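Local coordinates for protein HicA3 Toxin (Yersinia pestis, PDB 4P78) that serves as the toxin of a HicA-HicB type toxin-antitoxin pair, probably acting on RNA as other HicA toxins do, and is bound by its antitoxin HicB3, at residues Trp15-Gly20 with Val29-Pro34. Numbering follows the deposited sequence.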
loop_
_atom_site.group_PDB
_atom_site.type_symbol
_atom_site.label_atom_id
_atom_site.label_comp_id
_atom_site.label_asym_id
_atom_site.label_seq_id
_atom_site.Cartn_x
_atom_site.Cartn_y
_atom_site.Cartn_z
ATOM N N TRP C 15 -0.396 -30.757 -8.224
ATOM C CA TRP C 15 0.685 -29.854 -8.605
ATOM C C TRP C 15 2.049 -30.498 -8.364
ATOM O O TRP C 15 2.188 -31.376 -7.515
ATOM C CB TRP C 15 0.574 -28.529 -7.821
ATOM C CG TRP C 15 -0.647 -27.747 -8.211
ATOM C CD1 TRP C 15 -1.929 -27.948 -7.772
ATOM C CD2 TRP C 15 -0.711 -26.663 -9.152
ATOM N NE1 TRP C 15 -2.784 -27.058 -8.386
ATOM C CE2 TRP C 15 -2.061 -26.262 -9.240
ATOM C CE3 TRP C 15 0.242 -25.995 -9.929
ATOM C CZ2 TRP C 15 -2.479 -25.212 -10.061
ATOM C CZ3 TRP C 15 -0.170 -24.963 -10.746
ATOM C CH2 TRP C 15 -1.520 -24.577 -10.806
ATOM N N GLN C 16 3.059 -30.052 -9.108
ATOM C CA GLN C 16 4.421 -30.547 -8.917
ATOM C C GLN C 16 5.381 -29.384 -8.741
ATOM O O GLN C 16 5.209 -28.358 -9.373
ATOM C CB GLN C 16 4.863 -31.401 -10.109
ATOM C CG GLN C 16 4.060 -32.686 -10.277
ATOM C CD GLN C 16 4.241 -33.336 -11.650
ATOM O OE1 GLN C 16 5.147 -32.990 -12.407
ATOM N NE2 GLN C 16 3.358 -34.279 -11.974
ATOM N N ILE C 17 6.390 -29.557 -7.896
ATOM C CA ILE C 17 7.481 -28.602 -7.786
ATOM C C ILE C 17 8.186 -28.505 -9.125
ATOM O O ILE C 17 8.628 -29.509 -9.688
ATOM C CB ILE C 17 8.504 -28.999 -6.709
ATOM C CG1 ILE C 17 7.839 -29.033 -5.330
ATOM C CG2 ILE C 17 9.715 -28.033 -6.746
ATOM C CD1 ILE C 17 8.678 -29.675 -4.223
ATOM N N ARG C 18 8.268 -27.286 -9.635
ATOM C CA ARG C 18 8.967 -27.017 -10.868
ATOM C C ARG C 18 10.434 -26.724 -10.535
ATOM O O ARG C 18 11.357 -27.298 -11.112
ATOM C CB ARG C 18 8.285 -25.850 -11.590
ATOM C CG ARG C 18 8.824 -25.501 -12.940
ATOM C CD ARG C 18 7.986 -24.352 -13.570
ATOM N NE ARG C 18 8.704 -23.725 -14.678
ATOM C CZ ARG C 18 9.548 -22.714 -14.535
ATOM N NH1 ARG C 18 9.764 -22.194 -13.329
ATOM N NH2 ARG C 18 10.164 -22.212 -15.594
ATOM N N GLY C 19 10.647 -25.851 -9.562
ATOM C CA GLY C 19 11.991 -25.528 -9.131
ATOM C C GLY C 19 12.004 -24.318 -8.225
ATOM O O GLY C 19 10.963 -23.704 -7.970
ATOM N N GLY C 20 13.193 -23.981 -7.742
ATOM C CA GLY C 20 13.378 -22.831 -6.884
ATOM C C GLY C 20 13.874 -21.674 -7.720
ATOM O O GLY C 20 14.386 -21.843 -8.829
ATOM N N VAL C 29 9.513 -20.775 -4.629
ATOM C CA VAL C 29 9.324 -22.069 -5.268
ATOM C C VAL C 29 8.207 -21.902 -6.315
ATOM O O VAL C 29 7.159 -21.333 -6.014
ATOM C CB VAL C 29 8.995 -23.166 -4.224
ATOM C CG1 VAL C 29 8.600 -24.487 -4.887
ATOM C CG2 VAL C 29 10.191 -23.392 -3.294
ATOM N N THR C 30 8.463 -22.329 -7.551
ATOM C CA THR C 30 7.410 -22.384 -8.567
ATOM C C THR C 30 6.857 -23.806 -8.709
ATOM O O THR C 30 7.579 -24.802 -8.551
ATOM C CB THR C 30 7.888 -21.884 -9.960
ATOM O OG1 THR C 30 8.906 -22.739 -10.501
ATOM C CG2 THR C 30 8.384 -20.445 -9.882
ATOM N N LEU C 31 5.564 -23.898 -8.976
ATOM C CA LEU C 31 4.940 -25.198 -9.197
ATOM C C LEU C 31 4.145 -25.156 -10.477
ATOM O O LEU C 31 3.725 -24.087 -10.917
ATOM C CB LEU C 31 4.027 -25.591 -8.040
ATOM C CG LEU C 31 4.686 -25.677 -6.657
ATOM C CD1 LEU C 31 4.508 -24.357 -5.859
ATOM C CD2 LEU C 31 4.125 -26.882 -5.909
ATOM N N CYS C 32 3.938 -26.329 -11.061
ATOM C CA CYS C 32 3.118 -26.472 -12.248
ATOM C C CYS C 32 2.257 -27.715 -12.099
ATOM O O CYS C 32 2.494 -28.545 -11.223
ATOM C CB CYS C 32 3.987 -26.573 -13.498
ATOM S SG CYS C 32 5.141 -27.960 -13.460
ATOM N N LYS C 33 1.261 -27.849 -12.961
ATOM C CA LYS C 33 0.352 -28.980 -12.897
ATOM C C LYS C 33 0.137 -29.500 -14.306
ATOM O O LYS C 33 -0.230 -28.736 -15.197
ATOM C CB LYS C 33 -0.977 -28.574 -12.242
ATOM C CG LYS C 33 -1.981 -29.709 -12.091
ATOM C CD LYS C 33 -3.206 -29.281 -11.278
ATOM C CE LYS C 33 -4.144 -30.459 -11.057
ATOM N NZ LYS C 33 -5.297 -30.113 -10.173
ATOM N N PRO C 34 0.386 -30.806 -14.514
ATOM C CA PRO C 34 0.325 -31.427 -15.844
ATOM C C PRO C 34 -1.024 -31.190 -16.507
ATOM O O PRO C 34 -2.052 -31.363 -15.853
ATOM C CB PRO C 34 0.543 -32.916 -15.549
ATOM C CG PRO C 34 1.251 -32.944 -14.252
ATOM C CD PRO C 34 0.709 -31.791 -13.467
HETATM O O HOH W 1 -6.054 -27.568 -9.265
HETATM O O HOH W 2 11.628 -21.394 -10.420
#
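Thr30 O takes two backbone donors from consecutive residues: Arg18 N at 2.8 Å, tilted 25° from the carbonyl plane, and Gly19 N in a weak bond at 3.4 Å. This is a classic beta bulge, slipping the register by one residue, in the antiparallel hairpin of strands 16-22 and 27-33. Beyond the bulge the ladder resumes through Thr30 N to Gly19 O; before it, Gln16 and Cys32 form a hydrogen-bonded pair, Gln16 N reaching Cys32 O at 2.7 Å and Cys32 N returning to Gln16 O.

The Arg18 side chain slants across Thr30. CG stands anti to the backbone N (chi1 -176°) and the chain runs extended to NE; the last torsion (chi4 -88°) swings Arg18 NH1 back to donate a hydrogen bond to Thr30 OG1 at 3.0 Å, in plane at the guanidinium edge. The other nitrogens turn to the HicB3 antitoxin chain, NE in a salt bridge with its Glu52 and NH2 in a weak hydrogen bond with its Asn51.

At the far end Lys33 crosses the Trp15 indole at about a right angle, its CB over one face, 3.7 Å from the six-membered-ring centroid in a CH-pi contact. Lys33 CD comes to 3.7 Å from Trp15 NE1, whose N-H makes weak hydrogen bonds to Ala61 O and water 1. The extended chain takes Lys33 NZ into hydrogen bonds with Ala13 O and water 1.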